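Local coordinates for protein ATP-dependent RNA helicase HrpB (Escherichia coli, PDB 6EUD) that hydrolyses ATP to ADP and phosphate as a DExH-box RNA helicase that binds single-stranded RNA, at residues L56-R61 and L125-E130. Sequence-based numbering, arbitrary orientation.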
loop_
_atom_site.group_PDB
_atom_site.type_symbol
_atom_site.label_atom_id
_atom_site.label_comp_id
_atom_site.label_asym_id
_atom_site.label_seq_id
_atom_site.Cartn_x
_atom_site.Cartn_y
_atom_site.Cartn_z
ATOM N N LEU A 56 -10.368 -26.817 4.373
ATOM C CA LEU A 56 -8.924 -26.683 4.514
ATOM C C LEU A 56 -8.348 -25.782 3.430
ATOM O O LEU A 56 -8.180 -26.217 2.279
ATOM C CB LEU A 56 -8.253 -28.054 4.461
ATOM C CG LEU A 56 -6.732 -28.074 4.608
ATOM C CD1 LEU A 56 -6.320 -27.474 5.945
ATOM C CD2 LEU A 56 -6.206 -29.487 4.467
ATOM N N LEU A 57 -8.050 -24.532 3.807
ATOM C CA LEU A 57 -7.470 -23.542 2.891
ATOM C C LEU A 57 -5.986 -23.782 2.704
ATOM O O LEU A 57 -5.257 -23.944 3.680
ATOM C CB LEU A 57 -7.690 -22.112 3.403
ATOM C CG LEU A 57 -7.017 -21.002 2.573
ATOM C CD1 LEU A 57 -7.606 -20.950 1.173
ATOM C CD2 LEU A 57 -7.115 -19.627 3.239
ATOM N N GLU A 58 -5.542 -23.797 1.449
ATOM C CA GLU A 58 -4.123 -23.912 1.134
ATOM C C GLU A 58 -3.686 -22.702 0.310
ATOM O O GLU A 58 -4.452 -22.204 -0.500
ATOM C CB GLU A 58 -3.845 -25.219 0.390
ATOM C CG GLU A 58 -4.178 -26.481 1.193
ATOM C CD GLU A 58 -3.250 -26.693 2.381
ATOM O OE1 GLU A 58 -2.100 -26.209 2.321
ATOM O OE2 GLU A 58 -3.666 -27.349 3.367
ATOM N N PRO A 59 -2.447 -22.231 0.511
ATOM C CA PRO A 59 -2.001 -20.955 -0.070
ATOM C C PRO A 59 -1.886 -20.978 -1.589
ATOM O O PRO A 59 -2.182 -19.976 -2.216
ATOM C CB PRO A 59 -0.628 -20.746 0.559
ATOM C CG PRO A 59 -0.134 -22.154 0.835
ATOM C CD PRO A 59 -1.352 -22.953 1.189
ATOM N N ARG A 60 -1.450 -22.080 -2.179
ATOM C CA ARG A 60 -1.390 -22.149 -3.638
ATOM C C ARG A 60 -2.042 -23.398 -4.184
ATOM O O ARG A 60 -2.333 -24.334 -3.438
ATOM C CB ARG A 60 0.049 -22.085 -4.131
ATOM C CG ARG A 60 0.690 -20.718 -3.999
ATOM C CD ARG A 60 2.196 -20.876 -3.923
ATOM N NE ARG A 60 2.556 -21.826 -2.873
ATOM C CZ ARG A 60 2.825 -21.481 -1.619
ATOM N NH1 ARG A 60 2.791 -20.202 -1.262
ATOM N NH2 ARG A 60 3.136 -22.408 -0.723
ATOM N N ARG A 61 -2.253 -23.405 -5.496
ATOM C CA ARG A 61 -2.905 -24.516 -6.175
ATOM C C ARG A 61 -2.133 -25.820 -5.992
ATOM O O ARG A 61 -2.718 -26.885 -5.791
ATOM C CB ARG A 61 -3.049 -24.206 -7.666
ATOM C CG ARG A 61 -4.133 -24.990 -8.399
ATOM C CD ARG A 61 -4.147 -24.589 -9.854
ATOM N NE ARG A 61 -2.820 -24.127 -10.254
ATOM C CZ ARG A 61 -2.587 -23.084 -11.046
ATOM N NH1 ARG A 61 -3.599 -22.375 -11.535
ATOM N NH2 ARG A 61 -1.339 -22.746 -11.350
ATOM N N LEU A 125 -7.143 -23.019 8.479
ATOM C CA LEU A 125 -6.285 -22.147 7.686
ATOM C C LEU A 125 -4.840 -22.626 7.763
ATOM O O LEU A 125 -4.147 -22.390 8.756
ATOM C CB LEU A 125 -6.383 -20.699 8.168
ATOM C CG LEU A 125 -7.774 -20.068 8.234
ATOM C CD1 LEU A 125 -7.680 -18.653 8.747
ATOM C CD2 LEU A 125 -8.418 -20.098 6.872
ATOM N N ASP A 126 -4.384 -23.288 6.705
ATOM C CA ASP A 126 -3.078 -23.918 6.721
ATOM C C ASP A 126 -1.983 -22.973 6.218
ATOM O O ASP A 126 -2.266 -22.020 5.504
ATOM C CB ASP A 126 -3.118 -25.207 5.891
ATOM C CG ASP A 126 -1.992 -26.152 6.232
ATOM O OD1 ASP A 126 -1.610 -26.950 5.357
ATOM O OD2 ASP A 126 -1.480 -26.092 7.373
ATOM N N GLU A 127 -0.739 -23.258 6.602
ATOM C CA GLU A 127 0.424 -22.442 6.252
ATOM C C GLU A 127 0.177 -20.968 6.561
ATOM O O GLU A 127 0.508 -20.097 5.768
ATOM C CB GLU A 127 0.789 -22.631 4.778
ATOM C CG GLU A 127 0.822 -24.094 4.344
ATOM C CD GLU A 127 1.867 -24.926 5.088
ATOM O OE1 GLU A 127 2.947 -24.391 5.418
ATOM O OE2 GLU A 127 1.608 -26.121 5.348
ATOM N N PHE A 128 -0.398 -20.698 7.729
ATOM C CA PHE A 128 -0.784 -19.332 8.082
ATOM C C PHE A 128 0.407 -18.380 8.252
ATOM O O PHE A 128 0.272 -17.170 8.102
ATOM C CB PHE A 128 -1.617 -19.312 9.367
ATOM C CG PHE A 128 -2.260 -17.981 9.624
ATOM C CD1 PHE A 128 -1.674 -17.058 10.478
ATOM C CD2 PHE A 128 -3.436 -17.633 8.969
ATOM C CE1 PHE A 128 -2.255 -15.813 10.680
ATOM C CE2 PHE A 128 -4.021 -16.395 9.175
ATOM C CZ PHE A 128 -3.417 -15.487 10.036
ATOM N N HIS A 129 1.565 -18.934 8.576
ATOM C CA HIS A 129 2.771 -18.148 8.783
ATOM C C HIS A 129 3.205 -17.372 7.531
ATOM O O HIS A 129 4.005 -16.444 7.630
ATOM C CB HIS A 129 3.898 -19.063 9.217
ATOM C CG HIS A 129 4.175 -20.142 8.228
ATOM N ND1 HIS A 129 3.490 -21.339 8.225
ATOM C CD2 HIS A 129 5.021 -20.186 7.174
ATOM C CE1 HIS A 129 3.920 -22.082 7.221
ATOM N NE2 HIS A 129 4.853 -21.407 6.571
ATOM N N GLU A 130 2.690 -17.761 6.365
ATOM C CA GLU A 130 3.051 -17.112 5.098
ATOM C C GLU A 130 2.363 -15.769 4.959
ATOM O O GLU A 130 2.737 -14.949 4.131
ATOM C CB GLU A 130 2.708 -18.005 3.904
ATOM C CG GLU A 130 3.606 -19.239 3.785
ATOM C CD GLU A 130 3.332 -20.061 2.532
ATOM O OE1 GLU A 130 4.294 -20.594 1.947
ATOM O OE2 GLU A 130 2.159 -20.186 2.135
#
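Asp126 is joined to Leu57 beside two neighbouring parallel strands, 53-57 and 120-125: its N-H donates to Leu57 O (3.2 Å, 151° at the hydrogen). Leu57 is itself the bridge partner of Leu125, the residue before Asp126, and their branched ends touch through Leu57 CD2 and Leu125 CD2 at 3.9 Å, the greasy bulk suiting a sheet face covered by helix 133-145. The Asp126 side chain turns into the other segment. Asp126 CB packs beside Leu57 O and meets Leu56 CD1 at 3.9 Å; CG, swung away from the backbone N (chi1 -160°), lies beside the Glu58 carboxylate. Asp126 OD1 comes within 2.9 Å of Glu58 OE2, a meeting of two acceptors rather than a hydrogen bond, but OD1 also bonds Ser37 OG, while OD2 makes a weak, long ion pair with Lys36.

This is the layout of a P-loop NTPase: Asp126 and Glu127 open the DEFH box (motif II, Walker B) and face the Walker A residues Lys36 and Ser37, predicted to bind ATP; Glu127 OE2 forms a salt bridge with Lys36. An alanine in place of Glu58 would probably open a gap between Asp126 CB and Ala64 and Val67 of helix 61-74, with the loss of the carboxylate packed against Asp126.

Farther out, Pro59, whose ring stiffens the loop ahead of helix 61-74, lays CD against Glu127 CG at 4.0 Å and its CG against Glu130 OE2 at 3.3 Å. The same CG lies above one face of the Arg60 guanidinium, toward its rim. Arg60, at the N-cap of helix 61-74, reaches far enough to present its guanidinium edge to Glu130. Arg60 NH2 to Glu130 OE1 (3.4 Å) and Arg60 NH1 to Glu130 OE2 (3.5 Å) make a two-pronged but weak salt bridge, the two planes being twisted 72° apart.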